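Pyridoxine 4-oxidase (Mesorhizobium loti, PDB 4HA6) oxidises the 4-hydroxymethyl group of pyridoxine to the aldehyde pyridoxal, as an FAD-dependent oxidase of the GMC oxidoreductase family. Local coordinates at residues A253-S256 / P257-L260; G266-D269 / V270-A274; M282-I285 / G286-L289; V476-S479 / I480-N483; I496-T499 / F500-Q503. All blocks are in the same frame, centred on the assembly; numbering follows the deposited sequence. Where two conformers were deposited one is given.

Contact 1 (A253-S256 / P257-L260). With FAD (flavin-adenine dinucleotide), chain B.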
# COMPACT_ATOMS: atom_id res chain seq x y z
N ALA A 253 -8.41 -0.53 1.93
CA ALA A 253 -8.67 -1.89 1.44
C ALA A 253 -9.55 -2.75 2.34
O ALA A 253 -10.22 -3.67 1.88
CB ALA A 253 -7.35 -2.59 1.14
N LEU A 254 -9.56 -2.46 3.63
CA LEU A 254 -10.36 -3.25 4.56
C LEU A 254 -11.64 -2.54 4.92
O LEU A 254 -12.74 -3.12 4.92
CB LEU A 254 -9.55 -3.52 5.82
CG LEU A 254 -8.38 -4.45 5.55
CD1 LEU A 254 -7.30 -4.26 6.57
CD2 LEU A 254 -8.87 -5.88 5.55
N GLU A 255 -11.50 -1.26 5.22
CA GLU A 255 -12.63 -0.54 5.79
C GLU A 255 -13.65 -0.06 4.76
O GLU A 255 -14.83 0.12 5.07
CB GLU A 255 -12.14 0.59 6.70
CG GLU A 255 -11.46 0.07 7.97
CD GLU A 255 -12.41 -0.71 8.89
OE1 GLU A 255 -13.65 -0.60 8.74
OE2 GLU A 255 -11.91 -1.45 9.77
N SER A 256 -13.22 0.15 3.52
CA SER A 256 -14.21 0.48 2.50
C SER A 256 -15.20 -0.69 2.25
O SER A 256 -16.41 -0.48 2.34
CB SER A 256 -13.58 1.03 1.22
OG SER A 256 -13.10 2.34 1.44
N PRO A 257 -14.68 -1.91 1.97
CA PRO A 257 -15.66 -3.00 1.81
C PRO A 257 -16.48 -3.24 3.08
O PRO A 257 -17.68 -3.56 2.98
CB PRO A 257 -14.79 -4.22 1.48
CG PRO A 257 -13.41 -3.89 1.96
CD PRO A 257 -13.30 -2.39 1.79
N ALA A 258 -15.86 -3.11 4.26
CA ALA A 258 -16.61 -3.33 5.50
C ALA A 258 -17.78 -2.35 5.63
O ALA A 258 -18.87 -2.74 6.05
CB ALA A 258 -15.69 -3.22 6.71
N LEU A 259 -17.55 -1.09 5.29
CA LEU A 259 -18.61 -0.10 5.38
C LEU A 259 -19.74 -0.47 4.44
O LEU A 259 -20.91 -0.37 4.79
CB LEU A 259 -18.10 1.30 5.03
CG LEU A 259 -19.17 2.40 4.97
CD1 LEU A 259 -20.04 2.42 6.25
CD2 LEU A 259 -18.53 3.76 4.72
N LEU A 260 -19.38 -0.90 3.23
CA LEU A 260 -20.40 -1.29 2.25
C LEU A 260 -21.22 -2.48 2.76
O LEU A 260 -22.47 -2.47 2.67
CB LEU A 260 -19.78 -1.56 0.87
CG LEU A 260 -19.14 -0.33 0.20
CD1 LEU A 260 -18.34 -0.73 -1.02
CD2 LEU A 260 -20.19 0.72 -0.18
PA FAD B . -5.44 4.55 4.25
O1A FAD B . -4.29 5.52 3.98
O2A FAD B . -5.19 3.37 5.15
O5B FAD B . -6.66 5.44 4.84
C5B FAD B . -7.83 4.89 5.45
C4B FAD B . -8.32 5.97 6.40
O4B FAD B . -9.74 5.89 6.61
C3B FAD B . -7.67 5.81 7.77
O3B FAD B . -7.25 7.12 8.18
C2B FAD B . -8.79 5.28 8.67
O2B FAD B . -8.62 5.72 10.03
C1B FAD B . -10.04 5.85 8.01
N9A FAD B . -11.28 5.03 8.18
C8A FAD B . -11.38 3.69 8.05
N7A FAD B . -12.67 3.30 8.25
C5A FAD B . -13.42 4.40 8.50
C6A FAD B . -14.85 4.68 8.79
N6A FAD B . -15.78 3.68 8.84
N1A FAD B . -15.20 5.99 8.99
C2A FAD B . -14.30 6.99 8.93
N3A FAD B . -12.99 6.79 8.67
C4A FAD B . -12.49 5.54 8.45
N1 FAD B . 3.25 2.15 0.63
C2 FAD B . 4.27 2.60 -0.13
O2 FAD B . 4.03 2.90 -1.33
N3 FAD B . 5.53 2.72 0.33
C4 FAD B . 5.85 2.42 1.60
O4 FAD B . 7.04 2.52 2.02
C4X FAD B . 4.79 1.91 2.50
N5 FAD B . 5.04 1.56 3.78
C5X FAD B . 4.04 1.11 4.58
C6 FAD B . 4.30 0.77 5.91
C7 FAD B . 3.28 0.32 6.73
C7M FAD B . 3.58 -0.05 8.17
C8 FAD B . 1.89 0.21 6.21
C8M FAD B . 0.79 -0.29 7.10
C9 FAD B . 1.61 0.55 4.88
C9A FAD B . 2.65 1.00 4.06
N10 FAD B . 2.39 1.34 2.72
C10 FAD B . 3.44 1.80 1.92
C1' FAD B . 1.03 1.22 2.18
C2' FAD B . 0.33 2.56 2.02
O2' FAD B . 0.52 3.36 3.20
C3' FAD B . -1.16 2.27 1.80
O3' FAD B . -1.28 1.32 0.72
C4' FAD B . -1.93 3.54 1.47
O4' FAD B . -1.73 4.47 2.54
C5' FAD B . -3.42 3.24 1.27
O5' FAD B . -4.14 4.47 1.41
P FAD B . -5.74 4.46 1.40
O1P FAD B . -6.28 5.86 1.16
O2P FAD B . -6.23 3.32 0.52
O3P FAD B . -6.08 3.99 2.89
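E255 borders the adenine end of the FAD pocket from helix 252-262, where P257 and A258 fit onto the turn before them. Its side chain lies alongside the imidazole part of the adenine: CB is 3.2 Å from FAD N7A, and CG sits close to both N7A and C8A. A bend at chi2 (-64°) turns the carboxylate back over the next turn, where OE1 lies 3.9 Å from A258 CB. OE2 is hydrogen-bonded to the hydroxyl of Y60, and W58, an FAD-binding residue, touches the same side chain. Shortening E255 to an alanine is likely to cost the Y60 hydroxyl its carboxylate partner and to strip the packing of CG from N7A and C8A. The helix follows strand 246-249 of the parallel, Rossmann-type sheet and is kinked at P257, whose nitrogen carries no hydrogen for the preceding turn. Instead the ring is wedged against two carbonyls, CG standing 3.1 Å from L254 O and 3.2 Å from A253 O. A253 O has a partner in the T450 hydroxyl. Regular bonding resumes with A258 N to L254 O (3.2 Å), L259 N to E255 O (3.0 Å) and L260 N to S256 O (3.1 Å).

Contact 2 (G266-D269 / V270-A274)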
# COMPACT_ATOMS: atom_id res chain seq x y z
N GLY A 266 -23.24 -5.80 -0.69
CA GLY A 266 -22.26 -6.88 -0.69
C GLY A 266 -22.86 -8.26 -0.92
O GLY A 266 -24.03 -8.37 -1.28
N PRO A 267 -22.05 -9.31 -0.74
CA PRO A 267 -22.50 -10.69 -0.97
C PRO A 267 -23.67 -11.06 -0.07
O PRO A 267 -23.53 -10.98 1.15
CB PRO A 267 -21.26 -11.52 -0.60
CG PRO A 267 -20.09 -10.56 -0.66
CD PRO A 267 -20.68 -9.25 -0.20
N HIS A 268 -24.80 -11.43 -0.66
CA HIS A 268 -26.05 -11.68 0.08
C HIS A 268 -25.77 -12.72 1.15
O HIS A 268 -26.22 -12.58 2.30
CB HIS A 268 -27.13 -12.17 -0.89
CG HIS A 268 -28.51 -12.28 -0.31
ND1 HIS A 268 -29.60 -12.65 -1.07
CD2 HIS A 268 -28.98 -12.07 0.94
CE1 HIS A 268 -30.68 -12.66 -0.31
NE2 HIS A 268 -30.34 -12.32 0.92
N ASP A 269 -25.00 -13.74 0.80
CA ASP A 269 -24.77 -14.84 1.72
C ASP A 269 -23.84 -14.42 2.86
O ASP A 269 -24.08 -14.76 4.02
CB ASP A 269 -24.28 -16.10 0.97
CG ASP A 269 -22.99 -15.88 0.18
OD1 ASP A 269 -22.32 -16.90 -0.10
OD2 ASP A 269 -22.64 -14.72 -0.18
N VAL A 270 -22.80 -13.66 2.53
CA VAL A 270 -21.94 -13.07 3.56
C VAL A 270 -22.72 -12.15 4.51
O VAL A 270 -22.49 -12.16 5.73
CB VAL A 270 -20.76 -12.29 2.90
CG1 VAL A 270 -20.09 -11.37 3.87
CG2 VAL A 270 -19.77 -13.27 2.31
N LEU A 271 -23.63 -11.35 3.97
CA LEU A 271 -24.36 -10.41 4.83
C LEU A 271 -25.32 -11.18 5.72
O LEU A 271 -25.46 -10.87 6.94
CB LEU A 271 -25.12 -9.36 4.00
CG LEU A 271 -24.32 -8.50 3.03
CD1 LEU A 271 -25.26 -7.65 2.19
CD2 LEU A 271 -23.34 -7.63 3.76
N ASP A 272 -25.98 -12.19 5.14
CA ASP A 272 -26.86 -13.07 5.92
C ASP A 272 -26.11 -13.58 7.15
O ASP A 272 -26.53 -13.38 8.28
CB ASP A 272 -27.33 -14.27 5.07
CG ASP A 272 -28.64 -14.01 4.34
OD1 ASP A 272 -29.16 -12.87 4.38
OD2 ASP A 272 -29.15 -14.96 3.69
N ALA A 273 -24.96 -14.21 6.91
CA ALA A 273 -24.15 -14.81 7.98
C ALA A 273 -23.64 -13.78 8.98
O ALA A 273 -23.28 -14.12 10.10
CB ALA A 273 -22.97 -15.56 7.37
N ALA A 274 -23.60 -12.52 8.57
CA ALA A 274 -23.18 -11.47 9.49
C ALA A 274 -24.38 -10.85 10.19
O ALA A 274 -24.21 -9.94 11.01
CB ALA A 274 -22.42 -10.40 8.75
O HOH W 1 -31.87 -12.45 3.16
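Where P267 hands the chain from strand 265-266 to helix 268-273, its carbonyl accepts the first helical bond, from L271 N at 2.8 Å, and the next two bonds follow from D272 N to H268 O and from A273 N to D269 O. The P267 ring packs alongside V270, with P267 CB 3.6 Å from V270 CB and 3.7 Å from V270 CG2. L271 leans back over the start of the helix, its CG 3.2 Å from P267 O. On the outer side, the H268 ring and the D272 carboxylate are turned 69° against each other. With H268 CG anti to the backbone N (chi1 -172°), the ring reaches along the helix to D272, and a water in the ring plane joins them, 2.7 Å from H268 NE2 while donating to D272 OD1 at 3.0 Å. D269 OD2 accepts a weak bond from the next amide, V270 N, and its OD1 is hydrogen-bonded to a glycerol, probably from the crystallisation liquor. L271 and V270 pack on M261 of helix 252-262. The arrangement is that of a proline at the N-cap position opening a short helix at the protein surface, with the H268 amide bonded to D281 OD1.

Contact 3 (M282-I285 / G286-L289)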
# COMPACT_ATOMS: atom_id res chain seq x y z
N MET A 282 -23.91 -7.60 -4.16
CA MET A 282 -22.73 -7.42 -5.01
C MET A 282 -21.71 -8.46 -4.57
O MET A 282 -21.02 -8.29 -3.55
CB MET A 282 -22.17 -6.00 -4.89
CG MET A 282 -23.17 -4.89 -5.23
SD MET A 282 -22.39 -3.26 -5.43
CE MET A 282 -21.42 -3.54 -6.92
N PRO A 283 -21.64 -9.58 -5.31
CA PRO A 283 -20.83 -10.73 -4.90
C PRO A 283 -19.33 -10.42 -4.79
O PRO A 283 -18.65 -11.11 -4.06
CB PRO A 283 -21.08 -11.75 -6.01
CG PRO A 283 -22.51 -11.43 -6.46
CD PRO A 283 -22.61 -9.92 -6.37
N ASP A 284 -18.84 -9.40 -5.49
CA ASP A 284 -17.39 -9.19 -5.53
C ASP A 284 -16.85 -8.22 -4.47
O ASP A 284 -15.64 -7.98 -4.41
CB ASP A 284 -16.94 -8.77 -6.93
CG ASP A 284 -16.69 -9.96 -7.84
OD1 ASP A 284 -17.16 -11.08 -7.51
OD2 ASP A 284 -16.03 -9.78 -8.88
N ILE A 285 -17.74 -7.66 -3.64
CA ILE A 285 -17.29 -6.79 -2.55
C ILE A 285 -16.55 -7.60 -1.51
O ILE A 285 -17.08 -8.58 -0.96
CB ILE A 285 -18.46 -6.01 -1.89
CG1 ILE A 285 -18.90 -4.87 -2.81
CG2 ILE A 285 -18.02 -5.44 -0.53
CD1 ILE A 285 -20.15 -4.14 -2.36
N GLY A 286 -15.30 -7.21 -1.24
CA GLY A 286 -14.49 -7.96 -0.31
C GLY A 286 -13.61 -9.02 -0.96
O GLY A 286 -12.69 -9.51 -0.32
N ARG A 287 -13.90 -9.37 -2.22
CA ARG A 287 -13.13 -10.39 -2.93
C ARG A 287 -11.97 -9.74 -3.69
O ARG A 287 -11.81 -8.51 -3.64
CB ARG A 287 -14.05 -11.19 -3.86
CG ARG A 287 -15.14 -11.96 -3.12
CD ARG A 287 -15.71 -13.12 -3.95
NE ARG A 287 -14.68 -14.11 -4.26
CZ ARG A 287 -14.23 -15.01 -3.39
NH1 ARG A 287 -14.71 -15.06 -2.15
NH2 ARG A 287 -13.28 -15.87 -3.76
N ASN A 288 -11.16 -10.54 -4.40
CA ASN A 288 -10.00 -10.01 -5.15
C ASN A 288 -8.94 -9.40 -4.22
O ASN A 288 -8.09 -8.62 -4.67
CB ASN A 288 -10.47 -8.99 -6.23
CG ASN A 288 -9.33 -8.49 -7.17
OD1 ASN A 288 -9.04 -7.27 -7.27
ND2 ASN A 288 -8.70 -9.43 -7.87
N LEU A 289 -8.98 -9.74 -2.93
CA LEU A 289 -8.01 -9.18 -1.97
C LEU A 289 -6.59 -9.62 -2.32
O LEU A 289 -6.32 -10.83 -2.42
CB LEU A 289 -8.32 -9.57 -0.53
CG LEU A 289 -7.18 -9.28 0.49
CD1 LEU A 289 -7.03 -7.79 0.68
CD2 LEU A 289 -7.38 -9.96 1.86
O HOH W 2 -13.44 -6.86 -5.52
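R287 closes a type II beta turn that runs from D284, and its side chain folds back over the preceding type I turn, M282 to I285. Its CB lies 3.6 Å from D284 O, the same carbonyl that accepts the turn bond from R287 N at 3.1 Å; that donor stands above the carbonyl plane, 58° out of it. CG, set anti to the carbonyl carbon (chi1 -63°), moves on to P283 O at 3.7 Å, and CD stays beside that oxygen at 3.6 Å. A bend at chi3 (62°) then turns the chain's end. In this conformer NE is 5.1 Å from D284 OD1, not in contact; a second conformer exists, so NE, CZ, NH1 and NH2 are not firmly placed. D284 OD2 instead forms a salt bridge with R452. G286 occupies the third position of the type II turn; at its positive phi a CB would run into the I285 carbonyl oxygen, and only glycine fits comfortably. I285 packs inward on P257, L260 and M261, tying this loop, between strands 280-281 and 293-302, to helix 252-262. A water lies 2.7 Å from D284 O and 3.0 Å from R287 O, spanning the ends of the turn.

Contact 4 (V476-S479 / I480-N483). With FAD (flavin-adenine dinucleotide), chain B.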
# COMPACT_ATOMS: atom_id res chain seq x y z
N VAL A 476 -12.69 5.44 -3.84
CA VAL A 476 -11.45 6.01 -4.34
C VAL A 476 -10.32 5.79 -3.35
O VAL A 476 -9.98 6.70 -2.58
CB VAL A 476 -11.60 7.53 -4.66
CG1 VAL A 476 -10.35 8.05 -5.34
CG2 VAL A 476 -12.78 7.74 -5.57
N ASP A 477 -9.77 4.57 -3.37
CA ASP A 477 -8.63 4.18 -2.53
C ASP A 477 -8.01 2.88 -3.05
O ASP A 477 -8.31 2.45 -4.18
CB ASP A 477 -9.04 4.06 -1.05
CG ASP A 477 -10.17 3.07 -0.84
OD1 ASP A 477 -10.23 2.05 -1.57
OD2 ASP A 477 -11.00 3.32 0.07
N ALA A 478 -7.18 2.23 -2.24
CA ALA A 478 -6.47 1.03 -2.69
C ALA A 478 -7.41 -0.12 -3.00
O ALA A 478 -7.03 -1.06 -3.69
CB ALA A 478 -5.43 0.57 -1.66
N SER A 479 -8.64 -0.06 -2.48
CA SER A 479 -9.59 -1.16 -2.72
C SER A 479 -9.97 -1.32 -4.21
O SER A 479 -10.31 -2.42 -4.65
CB SER A 479 -10.83 -0.95 -1.86
OG SER A 479 -11.58 0.15 -2.34
N ILE A 480 -9.93 -0.24 -5.00
CA ILE A 480 -10.33 -0.37 -6.40
C ILE A 480 -9.28 -1.01 -7.33
O ILE A 480 -9.63 -1.42 -8.46
CB ILE A 480 -10.82 0.95 -7.03
CG1 ILE A 480 -9.65 1.94 -7.23
CG2 ILE A 480 -12.01 1.53 -6.25
CD1 ILE A 480 -9.11 1.93 -8.67
N MET A 481 -8.03 -1.08 -6.87
CA MET A 481 -6.93 -1.61 -7.70
C MET A 481 -7.27 -2.98 -8.26
O MET A 481 -7.50 -3.92 -7.49
CB MET A 481 -5.63 -1.71 -6.88
CG MET A 481 -5.17 -0.36 -6.32
SD MET A 481 -3.71 -0.45 -5.25
CE MET A 481 -2.49 -1.11 -6.43
N PRO A 482 -7.33 -3.10 -9.60
CA PRO A 482 -7.57 -4.41 -10.22
C PRO A 482 -6.48 -5.39 -9.82
O PRO A 482 -6.76 -6.55 -9.53
CB PRO A 482 -7.52 -4.11 -11.72
CG PRO A 482 -7.99 -2.64 -11.81
CD PRO A 482 -7.36 -2.00 -10.59
N ASN A 483 -5.24 -4.90 -9.81
CA ASN A 483 -4.10 -5.69 -9.40
C ASN A 483 -3.02 -4.82 -8.77
O ASN A 483 -2.88 -3.64 -9.08
CB ASN A 483 -3.52 -6.47 -10.58
CG ASN A 483 -3.21 -5.57 -11.77
OD1 ASN A 483 -4.00 -5.47 -12.71
ND2 ASN A 483 -2.07 -4.88 -11.71
PA FAD B . -5.44 4.55 4.25
O1A FAD B . -4.29 5.52 3.98
O2A FAD B . -5.19 3.37 5.15
O5B FAD B . -6.66 5.44 4.84
C5B FAD B . -7.83 4.89 5.45
C4B FAD B . -8.32 5.97 6.40
O4B FAD B . -9.74 5.89 6.61
C3B FAD B . -7.67 5.81 7.77
O3B FAD B . -7.25 7.12 8.18
C2B FAD B . -8.79 5.28 8.67
O2B FAD B . -8.62 5.72 10.03
C1B FAD B . -10.04 5.85 8.01
N9A FAD B . -11.28 5.03 8.18
C8A FAD B . -11.38 3.69 8.05
N7A FAD B . -12.67 3.30 8.25
C5A FAD B . -13.42 4.40 8.50
C6A FAD B . -14.85 4.68 8.79
N6A FAD B . -15.78 3.68 8.84
N1A FAD B . -15.20 5.99 8.99
C2A FAD B . -14.30 6.99 8.93
N3A FAD B . -12.99 6.79 8.67
C4A FAD B . -12.49 5.54 8.45
N1 FAD B . 3.25 2.15 0.63
C2 FAD B . 4.27 2.60 -0.13
O2 FAD B . 4.03 2.90 -1.33
N3 FAD B . 5.53 2.72 0.33
C4 FAD B . 5.85 2.42 1.60
O4 FAD B . 7.04 2.52 2.02
C4X FAD B . 4.79 1.91 2.50
N5 FAD B . 5.04 1.56 3.78
C5X FAD B . 4.04 1.11 4.58
C6 FAD B . 4.30 0.77 5.91
C7 FAD B . 3.28 0.32 6.73
C7M FAD B . 3.58 -0.05 8.17
C8 FAD B . 1.89 0.21 6.21
C8M FAD B . 0.79 -0.29 7.10
C9 FAD B . 1.61 0.55 4.88
C9A FAD B . 2.65 1.00 4.06
N10 FAD B . 2.39 1.34 2.72
C10 FAD B . 3.44 1.80 1.92
C1' FAD B . 1.03 1.22 2.18
C2' FAD B . 0.33 2.56 2.02
O2' FAD B . 0.52 3.36 3.20
C3' FAD B . -1.16 2.27 1.80
O3' FAD B . -1.28 1.32 0.72
C4' FAD B . -1.93 3.54 1.47
O4' FAD B . -1.73 4.47 2.54
C5' FAD B . -3.42 3.24 1.27
O5' FAD B . -4.14 4.47 1.41
P FAD B . -5.74 4.46 1.40
O1P FAD B . -6.28 5.86 1.16
O2P FAD B . -6.23 3.32 0.52
O3P FAD B . -6.08 3.99 2.89
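D477 OD1 accepts from the backbone N of S479 at 2.8 Å, and the S479 hydroxyl OG is also directed at it, at an apparent 2.5 Å that is too short to be taken as exact. The backbone bond meets OD1 on the anti side of the carboxylate, 29° out of its plane, and closes an Asx turn. Both side chains are set for this by their first torsions, D477 CG (chi1 57°) and S479 OG each lying between their own backbone N and carbonyl carbon. The second oxygen, OD2, has partners in the first turns of helix 252-262, the S256 hydroxyl and the amide of G252, so the buried carboxylate has partners at both oxygens. The following turn continues with I480 N to D477 O at 3.2 Å, the donor standing above the carbonyl plane, and then a weak bond from M481 N to A478 O. I480 CG1 folds over D477 O at 3.4 Å, while M481 folds over A478, its CG 3.3 Å from A478 O and its SD 4.1 Å from A478 CB. Beyond them, I480 and M481 pack on I496 of helix 490-506.

The turn leaves A478 N directed at the cofactor, and it donates to FAD O2P at 3.1 Å with a nearly straight N-H angle of 166°. D477 CB and A478 CB rest beside the same oxygen. A neutral amide at the start of a turn thus meets the pyrophosphate, its dipole probably easing the negative charge there, while D477 turns its carboxylate into the protein and keeps it bonded to serine and backbone donors.

Contact 5 (I496-T499 / F500-Q503)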
# COMPACT_ATOMS: atom_id res chain seq x y z
N ILE A 496 -4.62 7.16 -8.13
CA ILE A 496 -6.06 6.91 -8.18
C ILE A 496 -6.85 8.11 -7.67
O ILE A 496 -7.88 8.50 -8.24
CB ILE A 496 -6.46 5.66 -7.35
CG1 ILE A 496 -5.94 4.40 -8.02
CG2 ILE A 496 -8.00 5.54 -7.21
CD1 ILE A 496 -6.14 3.15 -7.19
N ALA A 497 -6.40 8.69 -6.57
CA ALA A 497 -7.15 9.80 -6.00
C ALA A 497 -7.08 11.03 -6.91
O ALA A 497 -8.10 11.67 -7.18
CB ALA A 497 -6.67 10.11 -4.60
N GLU A 498 -5.87 11.34 -7.41
CA GLU A 498 -5.72 12.49 -8.29
C GLU A 498 -6.55 12.34 -9.57
O GLU A 498 -7.18 13.31 -10.00
CB GLU A 498 -4.25 12.76 -8.63
CG GLU A 498 -4.01 13.92 -9.62
CD GLU A 498 -4.52 15.28 -9.13
OE1 GLU A 498 -4.75 16.16 -9.99
OE2 GLU A 498 -4.67 15.49 -7.91
N THR A 499 -6.59 11.15 -10.17
CA THR A 499 -7.40 11.05 -11.40
C THR A 499 -8.89 11.22 -11.08
O THR A 499 -9.63 11.80 -11.88
CB THR A 499 -7.08 9.84 -12.37
OG1 THR A 499 -8.13 8.87 -12.33
CG2 THR A 499 -5.73 9.19 -12.12
N PHE A 500 -9.32 10.78 -9.91
CA PHE A 500 -10.71 11.02 -9.55
C PHE A 500 -10.97 12.51 -9.28
O PHE A 500 -12.06 13.01 -9.57
CB PHE A 500 -11.14 10.20 -8.35
CG PHE A 500 -12.55 10.48 -7.92
CD1 PHE A 500 -12.82 11.43 -6.94
CD2 PHE A 500 -13.60 9.81 -8.51
CE1 PHE A 500 -14.12 11.69 -6.55
CE2 PHE A 500 -14.90 10.06 -8.13
CZ PHE A 500 -15.16 11.01 -7.14
N ALA A 501 -10.00 13.21 -8.70
CA ALA A 501 -10.18 14.64 -8.45
C ALA A 501 -10.33 15.37 -9.77
O ALA A 501 -11.17 16.25 -9.93
CB ALA A 501 -9.02 15.21 -7.66
N ARG A 502 -9.49 14.99 -10.73
CA ARG A 502 -9.53 15.59 -12.06
C ARG A 502 -10.87 15.32 -12.74
O ARG A 502 -11.43 16.19 -13.41
CB ARG A 502 -8.36 15.09 -12.90
CG ARG A 502 -7.00 15.48 -12.33
CD ARG A 502 -5.82 14.94 -13.15
NE ARG A 502 -4.64 15.74 -12.87
CZ ARG A 502 -3.75 16.11 -13.78
NH1 ARG A 502 -3.88 15.72 -15.05
NH2 ARG A 502 -2.71 16.84 -13.43
N GLN A 503 -11.41 14.12 -12.54
CA GLN A 503 -12.68 13.73 -13.14
C GLN A 503 -13.86 14.48 -12.51
O GLN A 503 -14.81 14.86 -13.20
CB GLN A 503 -12.85 12.21 -13.00
CG GLN A 503 -14.26 11.69 -12.84
CD GLN A 503 -14.27 10.22 -12.41
OE1 GLN A 503 -13.38 9.46 -12.78
NE2 GLN A 503 -15.26 9.84 -11.63
O HOH W 3 -3.58 18.27 -10.44
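E498 and R502, one helical turn apart, form a salt bridge at the outer side of a segment that is otherwise closely packed. R502 NE donates to E498 OE1 at 2.9 Å; the oxygen uses its anti lone pair and lies at the edge of the guanidinium, 3° from its plane, while the carboxylate and guanidinium planes stand 76° apart. A bend at chi2 (61°) swings the E498 carboxylate along the helix to meet the arginine, whose chain runs extended from CG to NE and whose CG passes 3.3 Å from the same OE1. R502 is exposed to solvent. A water donates to E498 OE1 at 2.5 Å, and its bond to R502 NH2 is weak. E498 OE1 also forms a salt bridge with R19 of helix 11-20, so this oxygen is shared by two arginines. A glutamine here would probably leave R19 and R502 without the negative charge they share.

Both sides lie on helix 490-506, which follows the last strand of the parallel FAD-binding sheet; its inner face lies against helix 11-20, which probably carries the glycine-rich turn of the Rossmann-type fold. A497 packs there on A12 and L15, and A501 reaches R19. Backbone bonds hold the turn closely, A501 N to A497 O at 2.9 Å in the carbonyl plane and F500 N to I496 O at 3.2 Å. The F500 side chain, with CG anti to its backbone N, leaves the helix toward the sheet, where its ring meets that of F474 and touches V476. T499 is covered from another direction by L117 and W112.

How the contacts relate
In chain order the contacts run from 1 to 5. Contact 1 on helix 252-262, contact 2 on helix 268-273 and contact 3 in the loop after strand 280-281 form one group; the centres of contacts 1 and 3 are about 10 Å apart and those of contacts 2 and 3 about 11 Å, both pairs touching. Contact 4 follows strand 473-475, at the edge of the parallel sheet, and packs on contact 5 in helix 490-506. Contacts 2 and 5 stand farthest apart, about 31 Å between centres. Contacts 1 and 4, about 12 Å apart, touch FAD at its adenine and pyrophosphate, and the S256-D477 hydrogen bond ties these two parts of the cofactor site together although they lie far apart in the chain.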